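Local coordinates for protein HicB3 antitoxin (Yersinia pestis, PDB 4P78) that probably neutralises its partner toxin HicA3 by binding it directly in a toxin-antitoxin complex, at residues Ile2-Ile7 / His64-Asp69; Asp15-Phe18 / Cys24-Ala27. All blocks are in the same frame, centred on the assembly; numbering follows the deposited sequence.

From the N terminus, strand 2-9 runs first and takes an inner place in an antiparallel sheet. The chain turns back as strand 14-17 and again as strand 25-28, and contact 2 (15-18 with 24-27) closes this short hairpin at once. Helix 31-52 then covers one side of the sheet, and only after it does helix 63-67 bring 64-69 back to the first strand in contact 1, so that contact 2 lies nested inside the much longer loop closed by contact 1. The two contacts are coupled directly, for Phe6 and Tyr17 are joined by a probable backbone hydrogen bond and Ile5 packs on Phe26. Their centres are about 13 Å apart.

Contact 1 of 2, residues Ile2-Ile7 / His64-Asp69; sequences IYPIFI and HRYIDD
Pro4 and Tyr66 form the tight part of this contact. The two side chains cross at about a right angle, with Pro4 CG 3.4 Å from Tyr66 CE1, and the same CG also reaches Tyr66 OH at 3.6 Å. With CG anti to the carbonyl carbon (chi1 -52°), Tyr66 reaches from helix 63-67 toward strand 2-9, its ring lying against Pro4. Its hydroxyl is held by hydrogen bonds with Asp20 OD2 and the backbone N of Lys61, which fix the far end of the ring beside Pro4. Phe31 of the second subunit, another copy of this protein, packs on both Pro4 and Tyr66 and completes this buried cluster.

Toward Phe6 the fit is looser: Phe6 CE1 comes to 4.3 Å from Tyr66 CD1, approaching the edge of the tyrosine ring. Beyond it the partly exposed Asp69 marks the side nearer solvent. Asp69 OD1 lies at the edge of the Phe6 ring near its plane, 3.4 Å from Phe6 CE2, with the carboxylate plane turned 77° from the ring; the negative oxygen probably benefits from the weakly positive ring hydrogens. Asp69 also N-caps helix 70-75 and forms a salt bridge with Arg71. Together these contacts lay two short helices across the Pro4 and Phe6 face of the four-stranded antiparallel sheet (order 3-2-1-4), consistent with the partial RNase H-like fold of HicB relatives.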
ATOM      1  N   ILE A   2      -4.071  -2.292  11.779  1.00 41.07           N
ATOM      2  CA  ILE A   2      -3.479  -2.296  10.445  1.00 36.64           C
ATOM      3  C   ILE A   2      -2.327  -1.309  10.348  1.00 31.58           C
ATOM      4  O   ILE A   2      -2.494  -0.122  10.615  1.00 33.26           O
ATOM      5  CB  ILE A   2      -4.509  -1.941   9.349  1.00 37.78           C
ATOM      6  CG1 ILE A   2      -5.652  -2.946   9.333  1.00 42.58           C
ATOM      7  CG2 ILE A   2      -3.848  -1.956   7.970  1.00 34.93           C
ATOM      8  CD1 ILE A   2      -5.227  -4.284   8.811  1.00 48.40           C
ATOM      9  N   TYR A   3      -1.160  -1.806   9.947  1.00 30.65           N
ATOM     10  CA  TYR A   3      -0.007  -0.950   9.735  1.00 28.21           C
ATOM     11  C   TYR A   3       0.414  -0.895   8.278  1.00 24.99           C
ATOM     12  O   TYR A   3       0.352  -1.898   7.563  1.00 27.21           O
ATOM     13  CB  TYR A   3       1.175  -1.421  10.585  1.00 33.38           C
ATOM     14  CG  TYR A   3       1.190  -0.836  11.971  1.00 38.76           C
ATOM     15  CD1 TYR A   3       0.564  -1.482  13.029  1.00 41.43           C
ATOM     16  CD2 TYR A   3       1.838   0.368  12.224  1.00 39.14           C
ATOM     17  CE1 TYR A   3       0.585  -0.937  14.303  1.00 40.31           C
ATOM     18  CE2 TYR A   3       1.866   0.910  13.489  1.00 38.96           C
ATOM     19  CZ  TYR A   3       1.240   0.257  14.526  1.00 43.71           C
ATOM     20  OH  TYR A   3       1.275   0.815  15.791  1.00 48.14           O
ATOM     21  N   PRO A   4       0.857   0.287   7.836  1.00 25.71           N
ATOM     22  CA  PRO A   4       1.444   0.425   6.500  1.00 24.26           C
ATOM     23  C   PRO A   4       2.858  -0.118   6.476  1.00 24.78           C
ATOM     24  O   PRO A   4       3.583   0.052   7.467  1.00 22.89           O
ATOM     25  CB  PRO A   4       1.456   1.929   6.267  1.00 22.01           C
ATOM     26  CG  PRO A   4       1.520   2.523   7.663  1.00 25.87           C
ATOM     27  CD  PRO A   4       0.784   1.571   8.562  1.00 24.83           C
ATOM     28  N   ILE A   5       3.232  -0.769   5.379  1.00 21.33           N
ATOM     29  CA  ILE A   5       4.631  -1.097   5.115  1.00 21.03           C
ATOM     30  C   ILE A   5       5.004  -0.589   3.728  1.00 20.87           C
ATOM     31  O   ILE A   5       4.149  -0.490   2.849  1.00 23.96           O
ATOM     32  CB  ILE A   5       4.911  -2.618   5.214  1.00 22.58           C
ATOM     33  CG1 ILE A   5       3.960  -3.408   4.315  1.00 21.83           C
ATOM     34  CG2 ILE A   5       4.816  -3.103   6.683  1.00 22.26           C
ATOM     35  CD1 ILE A   5       4.323  -4.887   4.193  1.00 23.77           C
ATOM     36  N   PHE A   6       6.267  -0.221   3.546  1.00 20.49           N
ATOM     37  CA  PHE A   6       6.785   0.140   2.230  1.00 21.07           C
ATOM     38  C   PHE A   6       7.607  -1.043   1.764  1.00 23.59           C
ATOM     39  O   PHE A   6       8.513  -1.469   2.483  1.00 22.49           O
ATOM     40  CB  PHE A   6       7.669   1.403   2.269  1.00 21.82           C
ATOM     41  CG  PHE A   6       6.924   2.690   2.467  1.00 18.64           C
ATOM     42  CD1 PHE A   6       5.543   2.716   2.588  1.00 19.51           C
ATOM     43  CD2 PHE A   6       7.614   3.888   2.513  1.00 21.16           C
ATOM     44  CE1 PHE A   6       4.880   3.908   2.763  1.00 22.08           C
ATOM     45  CE2 PHE A   6       6.950   5.086   2.682  1.00 20.46           C
ATOM     46  CZ  PHE A   6       5.585   5.093   2.804  1.00 20.21           C
ATOM     47  N   ILE A   7       7.305  -1.605   0.592  1.00 23.31           N
ATOM     48  CA  ILE A   7       8.119  -2.711   0.128  1.00 22.11           C
ATOM     49  C   ILE A   7       8.689  -2.508  -1.275  1.00 27.77           C
ATOM     50  O   ILE A   7       8.151  -1.765  -2.101  1.00 27.56           O
ATOM     51  CB  ILE A   7       7.349  -4.050   0.167  1.00 23.69           C
ATOM     52  CG1 ILE A   7       6.276  -4.115  -0.900  1.00 28.86           C
ATOM     53  CG2 ILE A   7       6.754  -4.299   1.547  1.00 27.46           C
ATOM     54  CD1 ILE A   7       5.578  -5.452  -0.932  1.00 33.50           C
ATOM     55  N   HIS A  64      -2.952  10.928   3.707  1.00 25.95           N
ATOM     56  CA  HIS A  64      -2.163  11.912   2.980  1.00 27.19           C
ATOM     57  C   HIS A  64      -0.670  11.797   3.246  1.00 27.74           C
ATOM     58  O   HIS A  64       0.128  12.094   2.357  1.00 26.23           O
ATOM     59  CB  HIS A  64      -2.625  13.327   3.324  1.00 29.05           C
ATOM     60  CG  HIS A  64      -3.954  13.677   2.733  1.00 31.83           C
ATOM     61  ND1 HIS A  64      -4.351  14.977   2.504  1.00 32.49           N
ATOM     62  CD2 HIS A  64      -4.970  12.889   2.306  1.00 32.21           C
ATOM     63  CE1 HIS A  64      -5.562  14.977   1.974  1.00 36.73           C
ATOM     64  NE2 HIS A  64      -5.961  13.724   1.845  1.00 35.76           N
ATOM     65  N   ARG A  65      -0.292  11.392   4.466  1.00 27.05           N
ATOM     66  CA  ARG A  65       1.131  11.308   4.804  1.00 31.93           C
ATOM     67  C   ARG A  65       1.838  10.221   3.988  1.00 31.34           C
ATOM     68  O   ARG A  65       3.012  10.372   3.646  1.00 31.61           O
ATOM     69  CB  ARG A  65       1.334  11.060   6.302  1.00 32.20           C
ATOM     70  CG  ARG A  65       1.184  12.326   7.152  1.00 47.76           C
ATOM     71  CD  ARG A  65       1.707  12.130   8.574  1.00 53.63           C
ATOM     72  NE  ARG A  65       1.134  13.114   9.492  1.00 68.08           N
ATOM     73  CZ  ARG A  65       1.440  13.205  10.782  1.00 68.63           C
ATOM     74  NH1 ARG A  65       2.317  12.367  11.321  1.00 70.37           N
ATOM     75  NH2 ARG A  65       0.865  14.136  11.537  1.00 76.05           N
ATOM     76  N   TYR A  66       1.127   9.139   3.659  1.00 28.80           N
ATOM     77  CA  TYR A  66       1.721   8.068   2.849  1.00 25.18           C
ATOM     78  C   TYR A  66       1.677   8.396   1.360  1.00 24.98           C
ATOM     79  O   TYR A  66       2.655   8.183   0.643  1.00 25.18           O
ATOM     80  CB  TYR A  66       1.021   6.736   3.150  1.00 29.55           C
ATOM     81  CG  TYR A  66       1.003   6.483   4.640  1.00 31.64           C
ATOM     82  CD1 TYR A  66       2.117   5.950   5.291  1.00 27.45           C
ATOM     83  CD2 TYR A  66      -0.096   6.851   5.415  1.00 28.71           C
ATOM     84  CE1 TYR A  66       2.123   5.758   6.677  1.00 26.88           C
ATOM     85  CE2 TYR A  66      -0.105   6.660   6.802  1.00 26.87           C
ATOM     86  CZ  TYR A  66       1.004   6.117   7.428  1.00 33.56           C
ATOM     87  OH  TYR A  66       0.978   5.928   8.805  1.00 29.13           O
ATOM     88  N   ILE A  67       0.559   8.950   0.902  1.00 25.80           N
ATOM     89  CA  ILE A  67       0.417   9.332  -0.502  1.00 24.83           C
ATOM     90  C   ILE A  67       1.428  10.416  -0.866  1.00 23.05           C
ATOM     91  O   ILE A  67       1.904  10.466  -1.991  1.00 24.57           O
ATOM     92  CB  ILE A  67      -1.023   9.806  -0.806  1.00 21.44           C
ATOM     93  CG1 ILE A  67      -2.000   8.672  -0.502  1.00 23.69           C
ATOM     94  CG2 ILE A  67      -1.166  10.255  -2.264  1.00 25.03           C
ATOM     95  CD1 ILE A  67      -3.441   9.119  -0.314  1.00 24.42           C
ATOM     96  N   ASP A  68       1.778  11.266   0.098  1.00 27.19           N
ATOM     97  CA  ASP A  68       2.778  12.307  -0.152  1.00 28.92           C
ATOM     98  C   ASP A  68       4.229  11.879   0.149  1.00 31.83           C
ATOM     99  O   ASP A  68       5.151  12.663  -0.071  1.00 31.87           O
ATOM    100  CB  ASP A  68       2.445  13.564   0.660  1.00 29.89           C
ATOM    101  CG  ASP A  68       1.313  14.380   0.044  1.00 37.29           C
ATOM    102  OD1 ASP A  68       1.126  14.316  -1.190  1.00 32.91           O
ATOM    103  OD2 ASP A  68       0.612  15.087   0.800  1.00 38.73           O
ATOM    104  N   ASP A  69       4.438  10.649   0.624  1.00 30.50           N
ATOM    105  CA  ASP A  69       5.789  10.192   1.006  1.00 24.61           C
ATOM    106  C   ASP A  69       6.654   9.915  -0.218  1.00 26.62           C
ATOM    107  O   ASP A  69       6.423   8.959  -0.965  1.00 29.10           O
ATOM    108  CB  ASP A  69       5.713   8.939   1.891  1.00 26.27           C
ATOM    109  CG  ASP A  69       7.000   8.684   2.677  1.00 25.68           C
ATOM    110  OD1 ASP A  69       6.904   8.298   3.860  1.00 25.90           O
ATOM    111  OD2 ASP A  69       8.103   8.867   2.124  1.00 25.48           O
TER

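Contact 2 of 2, residues Asp15-Phe18 / Cys24-Ala27; sequences DGYF and CFFA
Gly16 and Phe26 pair at the centre of an antiparallel beta hairpin formed by strands 14-17 and 25-28. They are a hydrogen-bonded pair: Gly16 N donates to Phe26 O and Phe26 N to Gly16 O, each at 3.0 Å. A longer bond, 3.3 Å from Phe18 N to Cys24 O, continues the pairing toward the turn. The CG of Phe26 stands between its own backbone N and carbonyl carbon (chi1 51°), which folds the ring back over the neighbouring strand, where glycine presents no side chain; this is the cross-strand cover known as aromatic rescue of glycine. Beyond the glycine, Phe26 CE2 touches Tyr17 CA at 3.4 Å.

The edge of the Phe26 ring then points at the face of Phe18 in an offset edge-to-face pair, centroids 5.3 Å apart and planes at 73°. Cys24 SG approaches that same Phe18 ring obliquely, 3.5 Å from CD2. Helix 31-52 backs this group, with Ala38 against Phe18, Ile34 and Asn37 against Phe26, and His45 against Cys24.

Asp15, Tyr17, Phe25 and Ala27 occupy the other face, where Tyr17 and Phe25 run side by side. The HicA3 toxin chain binds here: its Ser50 hydrogen-bonds Asp15 OD2, its Leu53 and Gln56 pack on Phe25 and Tyr17, and the Phe25 backbone hydrogen-bonds to it. Back at the centre of the hairpin, Gly16 O lies 3.6 Å above the plane of the Phe26 ring, over its middle.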
ATOM      1  N   ASP A  15      11.706  -6.752   0.117  1.00 24.44           N
ATOM      2  CA  ASP A  15      11.995  -6.287   1.468  1.00 24.30           C
ATOM      3  C   ASP A  15      11.402  -4.902   1.661  1.00 22.70           C
ATOM      4  O   ASP A  15      10.840  -4.326   0.723  1.00 24.60           O
ATOM      5  CB  ASP A  15      13.505  -6.307   1.750  1.00 22.06           C
ATOM      6  CG  ASP A  15      14.310  -5.429   0.799  1.00 27.32           C
ATOM      7  OD1 ASP A  15      15.507  -5.722   0.609  1.00 27.30           O
ATOM      8  OD2 ASP A  15      13.777  -4.435   0.256  1.00 26.46           O
ATOM      9  N   GLY A  16      11.499  -4.376   2.877  1.00 20.88           N
ATOM     10  CA  GLY A  16      11.044  -3.029   3.133  1.00 20.32           C
ATOM     11  C   GLY A  16      11.074  -2.684   4.603  1.00 22.31           C
ATOM     12  O   GLY A  16      11.821  -3.285   5.368  1.00 20.58           O
ATOM     13  N   TYR A  17      10.249  -1.719   4.991  1.00 21.75           N
ATOM     14  CA  TYR A  17      10.252  -1.203   6.356  1.00 24.26           C
ATOM     15  C   TYR A  17       8.888  -0.613   6.689  1.00 22.97           C
ATOM     16  O   TYR A  17       8.060  -0.406   5.794  1.00 20.32           O
ATOM     17  CB  TYR A  17      11.356  -0.146   6.534  1.00 20.00           C
ATOM     18  CG  TYR A  17      11.355   0.917   5.447  1.00 21.48           C
ATOM     19  CD1 TYR A  17      10.554   2.056   5.558  1.00 20.98           C
ATOM     20  CD2 TYR A  17      12.154   0.781   4.309  1.00 20.31           C
ATOM     21  CE1 TYR A  17      10.545   3.029   4.566  1.00 21.32           C
ATOM     22  CE2 TYR A  17      12.143   1.743   3.308  1.00 20.08           C
ATOM     23  CZ  TYR A  17      11.337   2.864   3.443  1.00 21.59           C
ATOM     24  OH  TYR A  17      11.334   3.826   2.458  1.00 21.75           O
ATOM     25  N   PHE A  18       8.651  -0.382   7.977  1.00 20.06           N
ATOM     26  CA  PHE A  18       7.488   0.367   8.434  1.00 22.87           C
ATOM     27  C   PHE A  18       7.805   1.849   8.320  1.00 22.48           C
ATOM     28  O   PHE A  18       8.731   2.330   8.977  1.00 21.63           O
ATOM     29  CB  PHE A  18       7.142   0.027   9.891  1.00 21.39           C
ATOM     30  CG  PHE A  18       6.665  -1.396  10.108  1.00 24.28           C
ATOM     31  CD1 PHE A  18       5.309  -1.704  10.089  1.00 22.36           C
ATOM     32  CD2 PHE A  18       7.567  -2.412  10.368  1.00 23.00           C
ATOM     33  CE1 PHE A  18       4.869  -2.992  10.319  1.00 21.21           C
ATOM     34  CE2 PHE A  18       7.127  -3.707  10.591  1.00 23.53           C
ATOM     35  CZ  PHE A  18       5.776  -3.995  10.569  1.00 24.67           C
ATOM     36  N   CYS A  24      12.916  -0.180  11.449  1.00 20.28           N
ATOM     37  CA  CYS A  24      12.327  -1.516  11.501  1.00 19.82           C
ATOM     38  C   CYS A  24      12.193  -2.113  10.103  1.00 23.67           C
ATOM     39  O   CYS A  24      11.235  -1.793   9.377  1.00 19.83           O
ATOM     40  CB  CYS A  24      10.964  -1.470  12.187  1.00 21.27           C
ATOM     41  SG  CYS A  24      10.264  -3.106  12.517  1.00 25.15           S
ATOM     42  N   PHE A  25      13.139  -2.984   9.740  1.00 20.91           N
ATOM     43  CA  PHE A  25      13.195  -3.582   8.403  1.00 22.01           C
ATOM     44  C   PHE A  25      12.797  -5.062   8.416  1.00 24.19           C
ATOM     45  O   PHE A  25      12.825  -5.717   9.451  1.00 22.55           O
ATOM     46  CB  PHE A  25      14.605  -3.446   7.802  1.00 20.55           C
ATOM     47  CG  PHE A  25      15.095  -2.019   7.680  1.00 23.52           C
ATOM     48  CD1 PHE A  25      14.820  -1.270   6.546  1.00 21.33           C
ATOM     49  CD2 PHE A  25      15.867  -1.443   8.689  1.00 22.18           C
ATOM     50  CE1 PHE A  25      15.285   0.040   6.426  1.00 22.75           C
ATOM     51  CE2 PHE A  25      16.332  -0.149   8.574  1.00 21.24           C
ATOM     52  CZ  PHE A  25      16.049   0.595   7.445  1.00 20.66           C
ATOM     53  N   PHE A  26      12.443  -5.584   7.249  1.00 20.19           N
ATOM     54  CA  PHE A  26      11.953  -6.954   7.134  1.00 23.91           C
ATOM     55  C   PHE A  26      12.087  -7.391   5.690  1.00 23.35           C
ATOM     56  O   PHE A  26      12.353  -6.561   4.822  1.00 22.99           O
ATOM     57  CB  PHE A  26      10.494  -7.058   7.581  1.00 23.24           C
ATOM     58  CG  PHE A  26       9.602  -6.040   6.925  1.00 25.32           C
ATOM     59  CD1 PHE A  26       9.165  -6.220   5.627  1.00 22.18           C
ATOM     60  CD2 PHE A  26       9.242  -4.889   7.593  1.00 22.49           C
ATOM     61  CE1 PHE A  26       8.368  -5.270   5.009  1.00 28.31           C
ATOM     62  CE2 PHE A  26       8.438  -3.948   6.989  1.00 22.96           C
ATOM     63  CZ  PHE A  26       8.008  -4.137   5.693  1.00 22.68           C
ATOM     64  N   ALA A  27      11.884  -8.679   5.429  1.00 23.57           N
ATOM     65  CA  ALA A  27      12.043  -9.219   4.078  1.00 24.68           C
ATOM     66  C   ALA A  27      11.315 -10.543   3.981  1.00 28.08           C
ATOM     67  O   ALA A  27      11.028 -11.171   4.996  1.00 27.06           O
ATOM     68  CB  ALA A  27      13.530  -9.397   3.719  1.00 20.70           C
TER